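Local coordinates for polyamine export protein (Haemophilus ducreyi, PDB 2P4P) that may help export the polyamines cadaverine and putrescine from the cytoplasm, this chain being its C-terminal CorC_HlyC transporter-associated domain, at residues 43-48 and 73-78. Sequence-based numbering, arbitrary orientation.
Sequences FMMYML and FRIDQL
The guanidinium group of R74 meets the selenium of M45, which comes to its NH1 obliquely, SE to NH1 3.1 Å. The two side chains cross nearly at right angles. R74 is folded at chi2 and chi3, and this double bend carries the guanidinium back from the strand toward helix 40-48. The F43 ring, which takes no part in the contact, is turned from the strand: CG of M47 sits over one face, 3.8 Å above the plane and displaced toward the rim, while Y60 meets the ring edge-to-face.

Between helix and strand the contact is apolar, and I75 is its centre. Its CD1 touches both selenomethionines, 3.6 Å from CB of M44 and 3.7 Å from CG of M45. M45 and I75 run past each other in opposite directions, and the bend of M45 at chi3 (67°) leaves its CE 4.0 Å from O of F73. M44 reaches farther along the strand, where its SE touches L78 at CB (4.0 Å) and both terminal methyls. F65 and I67 also pack on M44, so the M44 side chain is buried among apolar groups.

Beyond I75, D76 and Q77 both face D69 in a classic beta bulge, and Q77 NE2 is hydrogen-bonded to D69, a magnesium-site residue of this protein, although no magnesium is bound there in this chain, and to I68 O of the second subunit. The axes of 43-48 and 74-78 approach to 9.1 Å at 124° between their N-to-C directions, laying helix 40-48 over the central strand of a three-stranded antiparallel sheet, a partly buried alpha/beta packing within this CorC_HlyC domain.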
ATOM      1  N   PHE A  43      -7.590 -16.286   3.082  1.00 25.23           N
ATOM      2  CA  PHE A  43      -8.391 -16.504   1.874  1.00 25.53           C
ATOM      3  C   PHE A  43      -7.635 -16.040   0.600  1.00 25.89           C
ATOM      4  O   PHE A  43      -7.624 -16.726  -0.424  1.00 24.93           O
ATOM      5  CB  PHE A  43      -9.771 -15.838   2.070  1.00 26.25           C
ATOM      6  CG  PHE A  43     -10.654 -15.884   0.841  1.00 27.81           C
ATOM      7  CD1 PHE A  43     -11.140 -17.092   0.369  1.00 30.28           C
ATOM      8  CD2 PHE A  43     -10.937 -14.720   0.131  1.00 31.07           C
ATOM      9  CE1 PHE A  43     -11.930 -17.134  -0.790  1.00 31.06           C
ATOM     10  CE2 PHE A  43     -11.733 -14.762  -1.007  1.00 32.63           C
ATOM     11  CZ  PHE A  43     -12.223 -15.978  -1.457  1.00 29.26           C
HETATM   12  N   MSE A  44      -6.964 -14.887   0.669  1.00 26.26           N
HETATM   13  CA  MSE A  44      -6.178 -14.411  -0.480  1.00 28.03           C
HETATM   14  C   MSE A  44      -5.075 -15.394  -0.850  1.00 26.01           C
HETATM   15  O   MSE A  44      -4.870 -15.685  -2.030  1.00 25.87           O
HETATM   16  CB  MSE A  44      -5.567 -13.029  -0.189  1.00 27.20           C
HETATM   17  CG  MSE A  44      -6.576 -11.904  -0.221  1.00 26.86           C
HETATM   18 SE   MSE A  44      -5.589 -10.246   0.151  1.00 38.98          SE
HETATM   19  CE  MSE A  44      -4.601 -10.076  -1.505  1.00 25.03           C
HETATM   20  N   MSE A  45      -4.336 -15.874   0.149  1.00 26.49           N
HETATM   21  CA  MSE A  45      -3.324 -16.912  -0.079  1.00 27.69           C
HETATM   22  C   MSE A  45      -3.903 -18.167  -0.755  1.00 25.57           C
HETATM   23  O   MSE A  45      -3.345 -18.676  -1.727  1.00 24.53           O
HETATM   24  CB  MSE A  45      -2.585 -17.253   1.230  1.00 28.24           C
HETATM   25  CG  MSE A  45      -1.540 -16.211   1.561  1.00 28.57           C
HETATM   26 SE   MSE A  45      -0.598 -16.607   3.249  1.00 37.58          SE
HETATM   27  CE  MSE A  45       0.364 -18.226   2.699  1.00 32.87           C
ATOM     28  N   TYR A  46      -5.038 -18.649  -0.263  1.00 24.97           N
ATOM     29  CA  TYR A  46      -5.707 -19.747  -0.961  1.00 24.65           C
ATOM     30  C   TYR A  46      -5.944 -19.434  -2.447  1.00 24.55           C
ATOM     31  O   TYR A  46      -5.643 -20.246  -3.323  1.00 26.10           O
ATOM     32  CB  TYR A  46      -7.023 -20.058  -0.297  1.00 24.22           C
ATOM     33  CG  TYR A  46      -7.893 -20.967  -1.123  1.00 22.83           C
ATOM     34  CD1 TYR A  46      -7.518 -22.291  -1.355  1.00 24.34           C
ATOM     35  CD2 TYR A  46      -9.074 -20.498  -1.687  1.00 23.68           C
ATOM     36  CE1 TYR A  46      -8.303 -23.120  -2.113  1.00 23.84           C
ATOM     37  CE2 TYR A  46      -9.877 -21.337  -2.449  1.00 24.42           C
ATOM     38  CZ  TYR A  46      -9.476 -22.645  -2.645  1.00 22.72           C
ATOM     39  OH  TYR A  46     -10.257 -23.489  -3.385  1.00 25.52           O
HETATM   40  N   MSE A  47      -6.509 -18.263  -2.724  1.00 24.05           N
HETATM   41  CA  MSE A  47      -6.909 -17.915  -4.094  1.00 23.46           C
HETATM   42  C   MSE A  47      -5.714 -17.732  -4.975  1.00 23.74           C
HETATM   43  O   MSE A  47      -5.807 -17.860  -6.187  1.00 23.42           O
HETATM   44  CB  MSE A  47      -7.738 -16.634  -4.116  1.00 24.46           C
HETATM   45  CG  MSE A  47      -9.035 -16.717  -3.361  1.00 24.64           C
HETATM   46 SE   MSE A  47     -10.408 -17.755  -4.319  1.00 35.93          SE
HETATM   47  CE  MSE A  47     -10.445 -16.720  -5.959  1.00 30.09           C
ATOM     48  N   LEU A  48      -4.594 -17.365  -4.369  1.00 23.74           N
ATOM     49  CA  LEU A  48      -3.362 -17.139  -5.140  1.00 23.96           C
ATOM     50  C   LEU A  48      -2.743 -18.486  -5.497  1.00 25.29           C
ATOM     51  O   LEU A  48      -2.132 -18.633  -6.550  1.00 24.15           O
ATOM     52  CB  LEU A  48      -2.367 -16.309  -4.311  1.00 23.11           C
ATOM     53  CG  LEU A  48      -2.601 -14.805  -4.365  1.00 22.32           C
ATOM     54  CD1 LEU A  48      -1.745 -14.131  -3.304  1.00 21.49           C
ATOM     55  CD2 LEU A  48      -2.187 -14.332  -5.782  1.00 25.24           C
ATOM     56  N   PHE A  73       5.504 -14.823   7.039  1.00 21.23           N
ATOM     57  CA  PHE A  73       4.893 -15.764   6.086  1.00 22.09           C
ATOM     58  C   PHE A  73       3.374 -15.657   5.907  1.00 21.96           C
ATOM     59  O   PHE A  73       2.713 -16.612   5.508  1.00 21.87           O
ATOM     60  CB  PHE A  73       5.411 -17.189   6.357  1.00 21.48           C
ATOM     61  CG  PHE A  73       6.893 -17.223   6.589  1.00 22.55           C
ATOM     62  CD1 PHE A  73       7.781 -16.957   5.542  1.00 20.66           C
ATOM     63  CD2 PHE A  73       7.405 -17.434   7.867  1.00 18.41           C
ATOM     64  CE1 PHE A  73       9.164 -16.944   5.765  1.00 19.42           C
ATOM     65  CE2 PHE A  73       8.781 -17.424   8.088  1.00 18.17           C
ATOM     66  CZ  PHE A  73       9.654 -17.185   7.031  1.00 20.53           C
ATOM     67  N   ARG A  74       2.859 -14.461   6.190  1.00 22.51           N
ATOM     68  CA  ARG A  74       1.456 -14.128   6.039  1.00 23.42           C
ATOM     69  C   ARG A  74       1.343 -12.819   5.305  1.00 23.99           C
ATOM     70  O   ARG A  74       2.312 -12.032   5.269  1.00 23.40           O
ATOM     71  CB  ARG A  74       0.806 -13.959   7.421  1.00 24.76           C
ATOM     72  CG  ARG A  74       0.945 -15.179   8.350  1.00 28.47           C
ATOM     73  CD  ARG A  74       0.294 -16.410   7.739  1.00 37.49           C
ATOM     74  NE  ARG A  74      -1.120 -16.563   8.103  1.00 42.13           N
ATOM     75  CZ  ARG A  74      -2.053 -17.074   7.298  1.00 44.32           C
ATOM     76  NH1 ARG A  74      -1.746 -17.441   6.056  1.00 44.15           N
ATOM     77  NH2 ARG A  74      -3.309 -17.179   7.721  1.00 45.30           N
ATOM     78  N   ILE A  75       0.149 -12.565   4.769  1.00 23.47           N
ATOM     79  CA  ILE A  75      -0.194 -11.276   4.198  1.00 25.24           C
ATOM     80  C   ILE A  75      -0.425 -10.358   5.387  1.00 25.77           C
ATOM     81  O   ILE A  75      -1.295 -10.610   6.235  1.00 27.80           O
ATOM     82  CB  ILE A  75      -1.434 -11.363   3.251  1.00 25.00           C
ATOM     83  CG1 ILE A  75      -1.102 -12.281   2.060  1.00 25.31           C
ATOM     84  CG2 ILE A  75      -1.887  -9.970   2.830  1.00 25.40           C
ATOM     85  CD1 ILE A  75      -2.256 -12.618   1.105  1.00 25.37           C
ATOM     86  N   ASP A  76       0.419  -9.342   5.494  1.00 26.39           N
ATOM     87  CA  ASP A  76       0.415  -8.404   6.616  1.00 26.81           C
ATOM     88  C   ASP A  76      -0.582  -7.255   6.316  1.00 26.61           C
ATOM     89  O   ASP A  76      -1.484  -6.959   7.131  1.00 26.04           O
ATOM     90  CB  ASP A  76       1.861  -7.916   6.815  1.00 27.68           C
ATOM     91  CG  ASP A  76       1.999  -6.815   7.833  1.00 30.33           C
ATOM     92  OD1 ASP A  76       1.364  -6.872   8.909  1.00 33.80           O
ATOM     93  OD2 ASP A  76       2.794  -5.893   7.571  1.00 35.19           O
ATOM     94  N   GLN A  77      -0.409  -6.631   5.154  1.00 25.98           N
ATOM     95  CA  GLN A  77      -1.326  -5.579   4.672  1.00 26.50           C
ATOM     96  C   GLN A  77      -1.735  -5.781   3.234  1.00 25.72           C
ATOM     97  O   GLN A  77      -0.926  -6.191   2.410  1.00 26.15           O
ATOM     98  CB  GLN A  77      -0.686  -4.206   4.776  1.00 26.32           C
ATOM     99  CG  GLN A  77      -0.505  -3.737   6.184  1.00 29.23           C
ATOM    100  CD  GLN A  77       0.173  -2.396   6.242  1.00 31.89           C
ATOM    101  OE1 GLN A  77      -0.392  -1.436   6.728  1.00 36.45           O
ATOM    102  NE2 GLN A  77       1.379  -2.323   5.729  1.00 33.81           N
ATOM    103  N   LEU A  78      -2.983  -5.437   2.928  1.00 26.05           N
ATOM    104  CA  LEU A  78      -3.491  -5.475   1.579  1.00 25.81           C
ATOM    105  C   LEU A  78      -4.274  -4.195   1.264  1.00 25.76           C
ATOM    106  O   LEU A  78      -4.683  -3.463   2.160  1.00 26.00           O
ATOM    107  CB  LEU A  78      -4.412  -6.679   1.392  1.00 25.76           C
ATOM    108  CG  LEU A  78      -5.580  -6.731   2.385  1.00 25.64           C
ATOM    109  CD1 LEU A  78      -6.930  -6.795   1.662  1.00 27.34           C
ATOM    110  CD2 LEU A  78      -5.394  -7.872   3.400  1.00 25.31           C
TER